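PDB 5OPF: chitin-binding domain 3 protein from Micromonospora aurantiaca ATCC 27029, which is a copper-dependent lytic polysaccharide monooxygenase that probably cleaves cellulose or chitin oxidatively at a single copper ion. Local coordinates for residues S3-A8 and K101-A106; P42-N47 and G78-L83; G50-G55 and L181-Y186; A110-V115 and I175-H180. One frame throughout, in Å; residues are numbered along the deposited sequence. Where two conformers were deposited one is given.

Contact 1 of 4, residues S3-A8 and K101-A106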
loop_
_atom_site.group_PDB
_atom_site.type_symbol
_atom_site.label_atom_id
_atom_site.label_comp_id
_atom_site.label_asym_id
_atom_site.label_seq_id
_atom_site.Cartn_x
_atom_site.Cartn_y
_atom_site.Cartn_z
ATOM N N SER A 3 -7.047 -0.035 -4.090
ATOM C CA SER A 3 -5.672 -0.112 -3.619
ATOM C C SER A 3 -4.760 0.554 -4.634
ATOM O O SER A 3 -5.172 0.914 -5.740
ATOM C CB SER A 3 -5.251 -1.573 -3.427
ATOM O OG SER A 3 -4.008 -1.674 -2.735
ATOM N N VAL A 4 -3.492 0.690 -4.246
ATOM C CA VAL A 4 -2.439 0.978 -5.218
ATOM C C VAL A 4 -2.155 -0.305 -5.984
ATOM O O VAL A 4 -1.811 -1.335 -5.391
ATOM C CB VAL A 4 -1.161 1.483 -4.532
ATOM C CG1 VAL A 4 -0.064 1.656 -5.565
ATOM C CG2 VAL A 4 -1.415 2.791 -3.786
ATOM N N VAL A 5 -2.322 -0.247 -7.306
ATOM C CA VAL A 5 -2.134 -1.422 -8.155
ATOM C C VAL A 5 -0.826 -1.378 -8.938
ATOM O O VAL A 5 -0.405 -2.413 -9.481
ATOM C CB VAL A 5 -3.344 -1.652 -9.093
ATOM C CG1 VAL A 5 -4.594 -1.910 -8.276
ATOM C CG2 VAL A 5 -3.566 -0.479 -10.038
ATOM N N ASP A 6 -0.161 -0.230 -9.000
ATOM C CA ASP A 6 1.118 -0.108 -9.697
ATOM C C ASP A 6 1.805 1.114 -9.094
ATOM O O ASP A 6 1.366 2.242 -9.338
ATOM C CB ASP A 6 0.894 0.083 -11.197
ATOM C CG ASP A 6 2.175 0.019 -11.987
ATOM O OD1 ASP A 6 3.258 0.122 -11.372
ATOM O OD2 ASP A 6 2.101 -0.119 -13.233
ATOM N N PRO A 7 2.853 0.930 -8.273
ATOM C CA PRO A 7 3.500 -0.324 -7.881
ATOM C C PRO A 7 2.609 -1.056 -6.884
ATOM O O PRO A 7 2.207 -0.470 -5.871
ATOM C CB PRO A 7 4.811 0.145 -7.246
ATOM C CG PRO A 7 4.469 1.487 -6.660
ATOM C CD PRO A 7 3.458 2.090 -7.591
ATOM N N ALA A 8 2.271 -2.311 -7.180
ATOM C CA ALA A 8 1.290 -3.046 -6.389
ATOM C C ALA A 8 1.610 -2.986 -4.898
ATOM O O ALA A 8 2.755 -3.199 -4.474
ATOM C CB ALA A 8 1.273 -4.508 -6.844
ATOM N N LYS A 101 -0.417 4.379 -9.480
ATOM C CA LYS A 101 -1.749 4.141 -10.027
ATOM C C LYS A 101 -2.650 3.621 -8.919
ATOM O O LYS A 101 -2.414 2.530 -8.373
ATOM C CB LYS A 101 -1.719 3.137 -11.175
ATOM C CG LYS A 101 -3.079 2.983 -11.846
ATOM C CD LYS A 101 -3.046 1.948 -12.965
ATOM C CE LYS A 101 -4.442 1.599 -13.471
ATOM N NZ LYS A 101 -4.376 0.611 -14.601
ATOM N N PHE A 102 -3.675 4.409 -8.592
ATOM C CA PHE A 102 -4.667 4.043 -7.598
ATOM C C PHE A 102 -5.935 3.578 -8.304
ATOM O O PHE A 102 -6.434 4.274 -9.187
ATOM C CB PHE A 102 -4.989 5.210 -6.660
ATOM C CG PHE A 102 -5.442 4.726 -5.339
ATOM C CD1 PHE A 102 -6.721 4.224 -5.164
ATOM C CD2 PHE A 102 -4.554 4.667 -4.286
ATOM C CE1 PHE A 102 -7.092 3.682 -3.943
ATOM C CE2 PHE A 102 -4.915 4.141 -3.076
ATOM C CZ PHE A 102 -6.178 3.643 -2.900
ATOM N N PHE A 103 -6.462 2.416 -7.909
ATOM C CA PHE A 103 -7.687 1.856 -8.477
ATOM C C PHE A 103 -8.760 1.796 -7.399
ATOM O O PHE A 103 -8.525 1.229 -6.323
ATOM C CB PHE A 103 -7.402 0.452 -9.026
ATOM C CG PHE A 103 -8.616 -0.297 -9.509
ATOM C CD1 PHE A 103 -9.486 0.243 -10.439
ATOM C CD2 PHE A 103 -8.890 -1.566 -9.010
ATOM C CE1 PHE A 103 -10.601 -0.477 -10.875
ATOM C CE2 PHE A 103 -9.996 -2.280 -9.442
ATOM C CZ PHE A 103 -10.853 -1.729 -10.362
ATOM N N ASP A 104 -9.925 2.387 -7.690
ATOM C CA ASP A 104 -11.076 2.430 -6.784
ATOM C C ASP A 104 -12.249 1.750 -7.480
ATOM O O ASP A 104 -12.760 2.252 -8.485
ATOM C CB ASP A 104 -11.420 3.877 -6.424
ATOM C CG ASP A 104 -12.675 4.017 -5.570
ATOM O OD1 ASP A 104 -13.184 3.004 -5.062
ATOM O OD2 ASP A 104 -13.121 5.177 -5.417
ATOM N N GLN A 105 -12.673 0.601 -6.950
ATOM C CA GLN A 105 -13.831 -0.101 -7.498
ATOM C C GLN A 105 -15.144 0.636 -7.267
ATOM O O GLN A 105 -16.122 0.373 -7.978
ATOM C CB GLN A 105 -13.951 -1.471 -6.843
ATOM C CG GLN A 105 -12.793 -2.382 -7.153
ATOM C CD GLN A 105 -12.803 -3.616 -6.274
ATOM O OE1 GLN A 105 -13.282 -3.569 -5.142
ATOM N NE2 GLN A 105 -12.307 -4.725 -6.790
ATOM N N ALA A 106 -15.199 1.514 -6.268
ATOM C CA ALA A 106 -16.448 2.042 -5.744
ATOM C C ALA A 106 -16.729 3.492 -6.110
ATOM O O ALA A 106 -17.810 3.990 -5.771
ATOM C CB ALA A 106 -16.463 1.906 -4.219
#
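Ser3 pairs with Phe103 through two backbone bonds, Ser3 N to Phe103 O at 3.0 Å and Phe103 N to Ser3 O at 2.9 Å. That same carbonyl oxygen sits over the centre of the Phe102 ring, 3.6 Å above its plane, while the hydroxyl of Ser3 is turned to Ser9. Val4 faces Phe102 in a non-hydrogen-bonded pair. Its CG2 branch meets the ring at CD2, 3.7 Å away, the side chains crossing at about a right angle; the ring goes edge-to-face against Trp176. This is one edge of the four-stranded antiparallel sheet of the LPMO beta-sandwich, with strand 2-6 outermost and the Val4 and Phe102 side turned inward to strand 183-192. At Val5 the pairing slips by one residue, a beta bulge in which Val5 N bonds to Lys101 O (3.0 Å). With chi1 at -62°, Val5 CG1 lies beside the backbone N and touches Phe103 CB at 3.7 Å; CG2, between N and the carbonyl carbon, crosses the extended Lys101 chain at a slant, 3.8 Å from CD. The carbonyl of Asp6, part of the cis peptide to Pro7, closes the pairing by accepting from Lys101 N at 2.8 Å, almost straight (177°).

Contact 2 of 4, residues P42-N47 and G78-L83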
loop_
_atom_site.group_PDB
_atom_site.type_symbol
_atom_site.label_atom_id
_atom_site.label_comp_id
_atom_site.label_asym_id
_atom_site.label_seq_id
_atom_site.Cartn_x
_atom_site.Cartn_y
_atom_site.Cartn_z
ATOM N N PRO A 42 -5.698 -15.501 4.947
ATOM C CA PRO A 42 -5.878 -15.304 3.501
ATOM C C PRO A 42 -6.749 -14.112 3.159
ATOM O O PRO A 42 -6.625 -13.571 2.054
ATOM C CB PRO A 42 -6.509 -16.625 3.036
ATOM C CG PRO A 42 -6.103 -17.618 4.061
ATOM C CD PRO A 42 -6.059 -16.867 5.362
ATOM N N ASN A 43 -7.624 -13.676 4.066
ATOM C CA ASN A 43 -8.492 -12.548 3.755
ATOM C C ASN A 43 -7.740 -11.236 3.603
ATOM O O ASN A 43 -8.294 -10.291 3.022
ATOM C CB ASN A 43 -9.582 -12.419 4.805
ATOM C CG ASN A 43 -10.527 -13.586 4.784
ATOM O OD1 ASN A 43 -10.760 -14.200 3.734
ATOM N ND2 ASN A 43 -11.085 -13.909 5.944
ATOM N N ALA A 44 -6.496 -11.137 4.084
ATOM C CA ALA A 44 -5.704 -9.942 3.801
ATOM C C ALA A 44 -5.514 -9.768 2.305
ATOM O O ALA A 44 -5.336 -8.640 1.825
ATOM C CB ALA A 44 -4.335 -10.042 4.469
ATOM N N MET A 45 -5.530 -10.873 1.556
ATOM C CA MET A 45 -5.397 -10.863 0.107
ATOM C C MET A 45 -6.752 -10.904 -0.592
ATOM O O MET A 45 -6.981 -10.131 -1.527
ATOM C CB MET A 45 -4.498 -12.018 -0.361
ATOM C CG MET A 45 -3.003 -11.686 -0.354
ATOM S SD MET A 45 -2.294 -11.266 1.249
ATOM C CE MET A 45 -2.535 -12.823 2.114
ATOM N N TRP A 46 -7.663 -11.786 -0.177
ATOM C CA TRP A 46 -8.965 -11.798 -0.840
ATOM C C TRP A 46 -9.639 -10.441 -0.716
ATOM O O TRP A 46 -10.303 -9.984 -1.654
ATOM C CB TRP A 46 -9.880 -12.890 -0.282
ATOM C CG TRP A 46 -9.345 -14.283 -0.399
ATOM C CD1 TRP A 46 -9.288 -15.205 0.604
ATOM C CD2 TRP A 46 -8.800 -14.919 -1.565
ATOM N NE1 TRP A 46 -8.746 -16.379 0.139
ATOM C CE2 TRP A 46 -8.430 -16.227 -1.185
ATOM C CE3 TRP A 46 -8.580 -14.516 -2.889
ATOM C CZ2 TRP A 46 -7.866 -17.135 -2.074
ATOM C CZ3 TRP A 46 -8.010 -15.423 -3.774
ATOM C CH2 TRP A 46 -7.652 -16.716 -3.356
ATOM N N ASN A 47 -9.478 -9.788 0.438
ATOM C CA ASN A 47 -10.002 -8.446 0.698
ATOM C C ASN A 47 -8.922 -7.389 0.535
ATOM O O ASN A 47 -8.815 -6.441 1.327
ATOM C CB ASN A 47 -10.653 -8.387 2.078
ATOM C CG ASN A 47 -11.778 -9.384 2.206
ATOM O OD1 ASN A 47 -11.605 -10.474 2.744
ATOM N ND2 ASN A 47 -12.925 -9.044 1.640
ATOM N N GLY A 78 -7.147 -7.038 13.083
ATOM C CA GLY A 78 -5.873 -7.646 12.755
ATOM C C GLY A 78 -5.808 -8.376 11.431
ATOM O O GLY A 78 -4.827 -9.078 11.182
ATOM N N ARG A 79 -6.799 -8.195 10.553
ATOM C CA ARG A 79 -6.838 -8.916 9.287
ATOM C C ARG A 79 -5.535 -8.793 8.504
ATOM O O ARG A 79 -5.106 -9.756 7.853
ATOM C CB ARG A 79 -8.016 -8.409 8.450
ATOM C CG ARG A 79 -8.042 -8.924 7.019
ATOM C CD ARG A 79 -9.340 -8.592 6.324
ATOM N NE ARG A 79 -10.389 -9.491 6.800
ATOM C CZ ARG A 79 -11.652 -9.485 6.387
ATOM N NH1 ARG A 79 -12.066 -8.595 5.496
ATOM N NH2 ARG A 79 -12.505 -10.379 6.874
ATOM N N TYR A 80 -4.923 -7.606 8.517
ATOM C CA TYR A 80 -3.762 -7.294 7.689
ATOM C C TYR A 80 -2.442 -7.284 8.470
ATOM O O TYR A 80 -1.425 -6.808 7.939
ATOM C CB TYR A 80 -3.976 -5.946 6.972
ATOM C CG TYR A 80 -5.245 -5.895 6.140
ATOM C CD1 TYR A 80 -5.267 -6.344 4.825
ATOM C CD2 TYR A 80 -6.420 -5.392 6.670
ATOM C CE1 TYR A 80 -6.427 -6.308 4.066
ATOM C CE2 TYR A 80 -7.587 -5.341 5.924
ATOM C CZ TYR A 80 -7.586 -5.809 4.620
ATOM O OH TYR A 80 -8.754 -5.757 3.884
ATOM N N ASN A 81 -2.418 -7.841 9.686
ATOM C CA ASN A 81 -1.232 -7.751 10.537
ATOM C C ASN A 81 0.012 -8.336 9.882
ATOM O O ASN A 81 1.125 -7.856 10.131
ATOM C CB ASN A 81 -1.482 -8.466 11.863
ATOM C CG ASN A 81 -2.401 -7.694 12.789
ATOM O OD1 ASN A 81 -2.913 -6.637 12.441
ATOM N ND2 ASN A 81 -2.614 -8.234 13.980
ATOM N N ALA A 82 -0.135 -9.405 9.094
ATOM C CA ALA A 82 1.032 -10.032 8.481
ATOM C C ALA A 82 1.722 -9.135 7.458
ATOM O O ALA A 82 2.870 -9.415 7.079
ATOM C CB ALA A 82 0.654 -11.362 7.840
ATOM N N LEU A 83 1.076 -8.052 7.022
ATOM C CA LEU A 83 1.748 -7.108 6.140
ATOM C C LEU A 83 2.786 -6.272 6.875
ATOM O O LEU A 83 3.565 -5.572 6.212
ATOM C CB LEU A 83 0.726 -6.210 5.431
ATOM C CG LEU A 83 -0.402 -6.932 4.687
ATOM C CD1 LEU A 83 -1.208 -5.884 3.943
ATOM C CD2 LEU A 83 0.130 -8.014 3.750
HETATM O O HOH W 1 -9.914 -11.825 8.364
#
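Tyr80 gives its phenol proton to O of Asn47, the residue that follows helix 43-46, with OH and O 2.6 Å apart. The acceptor lies at the ring's edge, in its plane, and the hydroxyl approaches tilted 25° from the carbonyl plane. Along the same edge, CE1 comes within 3.4 Å of Ala44 O, and CD1 packs on the methyl of Ala44 (CB to CD1, 3.8 Å). That methyl also touches Arg79 O at 3.5 Å. Arg79 runs alongside: CG stands over a face of the Tyr80 ring, and the bend at chi3 (-76°) brings the guanidinium over Asn43 and Asn47. Asn43 CB lies against one face of it, 3.6 Å from NE, and the amide of Asn47 covers the same face, nearly parallel, its plane 15° away. A water at the guanidinium edge accepts from Arg79 NE (2.8 Å) and, weakly, from Asn43 ND2. A type I turn from Gly78 to Asn81 sets Arg79 and Tyr80 side by side, and Asn47 N bonds back to Asn43 O as the helix ends. The arrangement belongs to the largely helical region between strands 2-6 and 97-104, consistent with the long L2 region of LPMOs.

Contact 3 of 4, residues G50-G55 and L181-Y186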
loop_
_atom_site.group_PDB
_atom_site.type_symbol
_atom_site.label_atom_id
_atom_site.label_comp_id
_atom_site.label_asym_id
_atom_site.label_seq_id
_atom_site.Cartn_x
_atom_site.Cartn_y
_atom_site.Cartn_z
ATOM N N GLY A 50 -9.866 -3.617 0.891
ATOM C CA GLY A 50 -10.525 -3.156 2.101
ATOM C C GLY A 50 -9.613 -2.761 3.247
ATOM O O GLY A 50 -10.004 -2.863 4.412
ATOM N N LEU A 51 -8.409 -2.281 2.933
ATOM C CA LEU A 51 -7.416 -1.960 3.969
ATOM C C LEU A 51 -7.624 -0.521 4.456
ATOM O O LEU A 51 -6.851 0.405 4.164
ATOM C CB LEU A 51 -6.004 -2.218 3.460
ATOM C CG LEU A 51 -4.997 -2.655 4.536
ATOM C CD1 LEU A 51 -3.698 -3.073 3.855
ATOM C CD2 LEU A 51 -4.751 -1.583 5.587
ATOM N N PHE A 52 -8.696 -0.356 5.244
ATOM C CA PHE A 52 -9.108 0.954 5.719
ATOM C C PHE A 52 -9.360 0.974 7.218
ATOM O O PHE A 52 -9.649 -0.051 7.852
ATOM C CB PHE A 52 -10.348 1.493 4.965
ATOM C CG PHE A 52 -11.592 0.662 5.134
ATOM C CD1 PHE A 52 -12.379 0.771 6.270
ATOM C CD2 PHE A 52 -11.986 -0.219 4.139
ATOM C CE1 PHE A 52 -13.523 0.010 6.409
ATOM C CE2 PHE A 52 -13.133 -0.982 4.280
ATOM C CZ PHE A 52 -13.894 -0.861 5.411
ATOM N N ARG A 53 -9.281 2.198 7.751
ATOM C CA ARG A 53 -9.833 2.583 9.039
ATOM C C ARG A 53 -10.985 3.550 8.791
ATOM O O ARG A 53 -11.141 4.089 7.685
ATOM C CB ARG A 53 -8.793 3.298 9.905
ATOM C CG ARG A 53 -7.548 2.477 10.237
ATOM C CD ARG A 53 -6.653 3.192 11.251
ATOM N NE ARG A 53 -7.250 3.157 12.578
ATOM C CZ ARG A 53 -7.148 2.143 13.429
ATOM N NH1 ARG A 53 -6.417 1.072 13.139
ATOM N NH2 ARG A 53 -7.770 2.212 14.596
ATOM N N GLU A 54 -11.806 3.754 9.826
ATOM C CA GLU A 54 -12.849 4.771 9.797
ATOM C C GLU A 54 -12.735 5.635 11.041
ATOM O O GLU A 54 -12.298 5.173 12.096
ATOM C CB GLU A 54 -14.252 4.146 9.675
ATOM C CG GLU A 54 -14.437 3.516 8.298
ATOM C CD GLU A 54 -15.777 2.864 8.060
ATOM O OE1 GLU A 54 -16.635 2.906 8.964
ATOM O OE2 GLU A 54 -15.964 2.319 6.946
ATOM N N GLY A 55 -13.092 6.907 10.897
ATOM C CA GLY A 55 -13.108 7.829 12.021
ATOM C C GLY A 55 -11.768 8.398 12.431
ATOM O O GLY A 55 -11.656 8.951 13.527
ATOM N N LEU A 181 -17.185 9.251 3.193
ATOM C CA LEU A 181 -17.196 8.833 4.584
ATOM C C LEU A 181 -15.822 9.190 5.119
ATOM O O LEU A 181 -14.874 9.300 4.343
ATOM C CB LEU A 181 -17.404 7.312 4.637
ATOM C CG LEU A 181 -17.723 6.620 5.952
ATOM C CD1 LEU A 181 -19.091 7.046 6.462
ATOM C CD2 LEU A 181 -17.682 5.114 5.765
ATOM N N ASP A 182 -15.701 9.361 6.444
ATOM C CA ASP A 182 -14.355 9.438 7.029
ATOM C C ASP A 182 -13.784 8.028 7.058
ATOM O O ASP A 182 -13.932 7.289 8.033
ATOM C CB ASP A 182 -14.344 10.069 8.415
ATOM C CG ASP A 182 -12.940 10.153 9.005
ATOM O OD1 ASP A 182 -11.960 9.865 8.282
ATOM O OD2 ASP A 182 -12.822 10.525 10.195
ATOM N N GLN A 183 -13.165 7.646 5.946
ATOM C CA GLN A 183 -12.626 6.316 5.718
ATOM C C GLN A 183 -11.299 6.501 5.006
ATOM O O GLN A 183 -11.240 7.202 3.988
ATOM C CB GLN A 183 -13.588 5.514 4.841
ATOM C CG GLN A 183 -13.199 4.066 4.623
ATOM C CD GLN A 183 -14.094 3.388 3.601
ATOM O OE1 GLN A 183 -14.011 3.674 2.416
ATOM N NE2 GLN A 183 -14.971 2.508 4.059
ATOM N N SER A 184 -10.249 5.916 5.564
ATOM C CA SER A 184 -8.893 6.126 5.084
ATOM C C SER A 184 -8.191 4.791 4.877
ATOM O O SER A 184 -8.330 3.868 5.682
ATOM C CB SER A 184 -8.134 7.008 6.086
ATOM O OG SER A 184 -8.331 6.581 7.424
ATOM N N TYR A 185 -7.413 4.713 3.795
ATOM C CA TYR A 185 -6.744 3.492 3.375
ATOM C C TYR A 185 -5.232 3.689 3.412
ATOM O O TYR A 185 -4.728 4.771 3.093
ATOM C CB TYR A 185 -7.142 3.116 1.942
ATOM C CG TYR A 185 -8.605 2.806 1.719
ATOM C CD1 TYR A 185 -9.579 3.795 1.814
ATOM C CD2 TYR A 185 -9.024 1.523 1.353
ATOM C CE1 TYR A 185 -10.919 3.515 1.565
ATOM C CE2 TYR A 185 -10.357 1.235 1.111
ATOM C CZ TYR A 185 -11.305 2.229 1.226
ATOM O OH TYR A 185 -12.633 1.934 0.980
ATOM N N TYR A 186 -4.510 2.614 3.748
ATOM C CA TYR A 186 -3.086 2.681 4.074
ATOM C C TYR A 186 -2.353 1.592 3.299
ATOM O O TYR A 186 -2.468 0.408 3.632
ATOM C CB TYR A 186 -2.892 2.502 5.584
ATOM C CG TYR A 186 -3.637 3.570 6.347
ATOM C CD1 TYR A 186 -3.073 4.822 6.545
ATOM C CD2 TYR A 186 -4.913 3.341 6.839
ATOM C CE1 TYR A 186 -3.777 5.832 7.201
ATOM C CE2 TYR A 186 -5.619 4.330 7.501
ATOM C CZ TYR A 186 -5.053 5.578 7.682
ATOM O OH TYR A 186 -5.775 6.545 8.353
#
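Strand 52-54 lies antiparallel on the edge of strand 183-192, which carries Tyr185 of the copper site, and Phe52 packs directly on that tyrosine. Phe52 CB stands over the centre of the Tyr185 ring, 3.7 Å from the centroid and 3° off the normal. Phe52 chi1 of 63° puts CG between backbone N and carbonyl carbon, and the two aromatic side chains point the same way with their ring planes oblique at 59°. Gln183 extends over the Phe52 ring, its NE2 3.6 Å above the centre, and donates to Glu54 OE2 (3.1 Å) on the anti side of the carboxylate. The other end of the amide, OE1, takes the proton of Tyr185 OH at 2.6 Å, from above the carbonyl plane; the tyrosine oxygen is also hydrogen-bonded to the amino group of His1. With His1 and His108, Tyr185 completes the copper site, the histidine brace of LPMOs, here with a tyrosine at the position usually called axial; Phe52 and Gln183 are second-shell groups and probably help to place its ring. On the reverse face Arg53 CG lies 3.8 Å from Tyr186 CE2, and its guanidinium goes on to Gly72 O. Between the faces, Arg53 and Ser184 form a hydrogen-bonded pair, Arg53 N to Ser184 O being 2.8 Å. Tyr186 N reaches Leu51 O, and Gly55 N bonds to Asp182 O.

Contact 4 of 4, residues A110-V115 and I175-H180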
loop_
_atom_site.group_PDB
_atom_site.type_symbol
_atom_site.label_atom_id
_atom_site.label_comp_id
_atom_site.label_asym_id
_atom_site.label_seq_id
_atom_site.Cartn_x
_atom_site.Cartn_y
_atom_site.Cartn_z
ATOM N N ALA A 110 -11.676 11.205 -3.735
ATOM C CA ALA A 110 -10.677 11.428 -2.700
ATOM C C ALA A 110 -10.749 12.851 -2.163
ATOM O O ALA A 110 -10.844 13.817 -2.930
ATOM C CB ALA A 110 -9.252 11.206 -3.237
ATOM N N ASP A 111 -10.643 12.981 -0.839
ATOM C CA ASP A 111 -10.334 14.279 -0.247
ATOM C C ASP A 111 -8.874 14.622 -0.504
ATOM O O ASP A 111 -8.523 15.799 -0.701
ATOM C CB ASP A 111 -10.603 14.267 1.266
ATOM C CG ASP A 111 -12.072 14.158 1.628
ATOM O OD1 ASP A 111 -12.958 14.143 0.748
ATOM O OD2 ASP A 111 -12.346 14.144 2.848
ATOM N N TYR A 112 -8.020 13.602 -0.510
ATOM C CA TYR A 112 -6.612 13.706 -0.873
ATOM C C TYR A 112 -6.067 12.293 -0.994
ATOM O O TYR A 112 -6.632 11.341 -0.437
ATOM C CB TYR A 112 -5.780 14.504 0.152
ATOM C CG TYR A 112 -5.979 14.110 1.599
ATOM C CD1 TYR A 112 -5.247 13.082 2.185
ATOM C CD2 TYR A 112 -6.885 14.784 2.394
ATOM C CE1 TYR A 112 -5.433 12.727 3.523
ATOM C CE2 TYR A 112 -7.070 14.449 3.721
ATOM C CZ TYR A 112 -6.340 13.414 4.289
ATOM O OH TYR A 112 -6.538 13.084 5.621
ATOM N N ILE A 113 -4.970 12.163 -1.739
ATOM C CA ILE A 113 -4.132 10.968 -1.715
ATOM C C ILE A 113 -2.698 11.443 -1.552
ATOM O O ILE A 113 -2.235 12.284 -2.331
ATOM C CB ILE A 113 -4.276 10.100 -2.983
ATOM C CG1 ILE A 113 -5.717 9.624 -3.164
ATOM C CG2 ILE A 113 -3.330 8.889 -2.892
ATOM C CD1 ILE A 113 -5.959 8.776 -4.410
ATOM N N ARG A 114 -2.013 10.928 -0.533
ATOM C CA ARG A 114 -0.644 11.306 -0.219
ATOM C C ARG A 114 0.269 10.121 -0.488
ATOM O O ARG A 114 -0.043 8.989 -0.110
ATOM C CB ARG A 114 -0.528 11.737 1.243
ATOM C CG ARG A 114 -1.245 13.033 1.526
ATOM C CD ARG A 114 -1.373 13.357 3.012
ATOM N NE ARG A 114 -2.206 14.543 3.192
ATOM C CZ ARG A 114 -2.855 14.859 4.306
ATOM N NH1 ARG A 114 -2.747 14.111 5.393
ATOM N NH2 ARG A 114 -3.630 15.930 4.319
ATOM N N VAL A 115 1.403 10.391 -1.134
ATOM C CA VAL A 115 2.410 9.381 -1.452
ATOM C C VAL A 115 3.704 9.735 -0.729
ATOM O O VAL A 115 4.280 10.812 -0.950
ATOM C CB VAL A 115 2.644 9.263 -2.967
ATOM C CG1 VAL A 115 3.757 8.249 -3.277
ATOM C CG2 VAL A 115 1.360 8.890 -3.690
ATOM N N ILE A 175 -1.590 7.009 1.306
ATOM C CA ILE A 175 -2.759 7.226 2.156
ATOM C C ILE A 175 -3.858 7.827 1.290
ATOM O O ILE A 175 -3.679 8.904 0.707
ATOM C CB ILE A 175 -2.452 8.166 3.337
ATOM C CG1 ILE A 175 -1.292 7.620 4.171
ATOM C CG2 ILE A 175 -3.731 8.373 4.195
ATOM C CD1 ILE A 175 -0.905 8.497 5.352
ATOM N N TRP A 176 -4.991 7.139 1.201
ATOM C CA TRP A 176 -6.174 7.625 0.500
ATOM C C TRP A 176 -7.240 7.992 1.524
ATOM O O TRP A 176 -7.719 7.123 2.260
ATOM C CB TRP A 176 -6.722 6.528 -0.403
ATOM C CG TRP A 176 -8.046 6.793 -1.103
ATOM C CD1 TRP A 176 -8.579 7.994 -1.507
ATOM C CD2 TRP A 176 -8.962 5.784 -1.535
ATOM N NE1 TRP A 176 -9.779 7.774 -2.166
ATOM C CE2 TRP A 176 -10.028 6.427 -2.189
ATOM C CE3 TRP A 176 -8.990 4.397 -1.409
ATOM C CZ2 TRP A 176 -11.090 5.719 -2.746
ATOM C CZ3 TRP A 176 -10.048 3.702 -1.948
ATOM C CH2 TRP A 176 -11.076 4.363 -2.617
ATOM N N GLN A 177 -7.627 9.268 1.572
ATOM C CA GLN A 177 -8.783 9.703 2.348
ATOM C C GLN A 177 -9.952 9.756 1.371
ATOM O O GLN A 177 -9.984 10.612 0.483
ATOM C CB GLN A 177 -8.520 11.071 2.977
ATOM C CG GLN A 177 -9.684 11.604 3.808
ATOM C CD GLN A 177 -9.892 10.848 5.103
ATOM O OE1 GLN A 177 -8.948 10.371 5.709
ATOM N NE2 GLN A 177 -11.131 10.770 5.552
ATOM N N ALA A 178 -10.889 8.827 1.501
ATOM C CA ALA A 178 -12.026 8.754 0.594
ATOM C C ALA A 178 -13.035 9.852 0.932
ATOM O O ALA A 178 -13.048 10.388 2.045
ATOM C CB ALA A 178 -12.672 7.379 0.686
ATOM N N SER A 179 -13.880 10.202 -0.043
ATOM C CA SER A 179 -14.756 11.371 0.100
ATOM C C SER A 179 -16.180 11.067 0.565
ATOM O O SER A 179 -16.913 12.008 0.902
ATOM C CB SER A 179 -14.828 12.165 -1.213
ATOM O OG SER A 179 -13.558 12.695 -1.543
ATOM N N HIS A 180 -16.599 9.807 0.573
ATOM C CA HIS A 180 -17.974 9.434 0.894
ATOM C C HIS A 180 -18.236 9.270 2.387
ATOM O O HIS A 180 -19.400 9.152 2.795
ATOM C CB HIS A 180 -18.316 8.107 0.202
ATOM C CG HIS A 180 -17.490 6.954 0.676
ATOM N ND1 HIS A 180 -16.110 7.001 0.716
ATOM C CD2 HIS A 180 -17.847 5.730 1.137
ATOM C CE1 HIS A 180 -15.659 5.851 1.182
ATOM N NE2 HIS A 180 -16.686 5.059 1.435
HETATM O O HOH W 2 -13.524 12.051 4.189
HETATM O O HOH W 3 -15.515 14.583 1.409
#
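Tyr112, with chi1 at 48° and CG between its backbone N and carbonyl carbon, meets Gln177, whose CG is anti to the nitrogen (180°) before the chain bends at chi2. Gln177 CB consequently lies over one face of the phenol ring, 3.6 Å from its centroid, while Arg114 NH2 covers the opposite face, over the centre. Past the bend Gln177 NE2 donates to Asp182 OD1, and the Tyr112 hydroxyl is hydrogen-bonded to His60. On the other side of the sheet Ile113 CG1 comes to 3.7 Å from Trp176 CD1. The Ala110 methyl reaches the indole edge from beyond a beta bulge, close to NE1, which itself donates to Gly109 O. Regular antiparallel pairing holds Arg114 to Ile175 by two bonds, both 2.9 Å and in the carbonyl planes. Toward Ala110, the bulge between Ala110 and Tyr112 gives Asp111 N to Gln177 O (2.8 Å), with Gln177 N bonding to Tyr112 O. It brings the Asp111 carboxylate to the turn beyond strand 169-178, where one water joins Asp111 OD1 (2.7 Å) to Ser179 O and another lies among Asp111 OD2, Gln177 NE2 and Ala178 O. Trp176, stacked on Tyr185 and with its side chain about 5 Å from the copper, puts this strand pair next to the metal site of the immunoglobulin-like LPMO beta-sandwich.

Contacts 3 and 4 share the mixed sheet: strands 169-178 and 183-192 are neighbours in it, joined by Tyr185 N to Trp176 O at 2.9 Å. Contact 1 belongs to the other sheet, and Phe102 and Asp104 meet Trp176 across the sandwich, so the two sheets pack on each other there. Contact 4 is the buried one; the others are partly buried, with solvent-facing residues in 1 and 3. Three are strand pairings dominated by backbone bonds, whereas contact 2 depends on side chains, a phenol and a guanidinium against a helix. It touches contact 3 where Tyr80 OH comes 3.2 Å from Gly50 O and Leu83 packs on Leu51, but lies about 11 Å, nearest atoms, from contact 4.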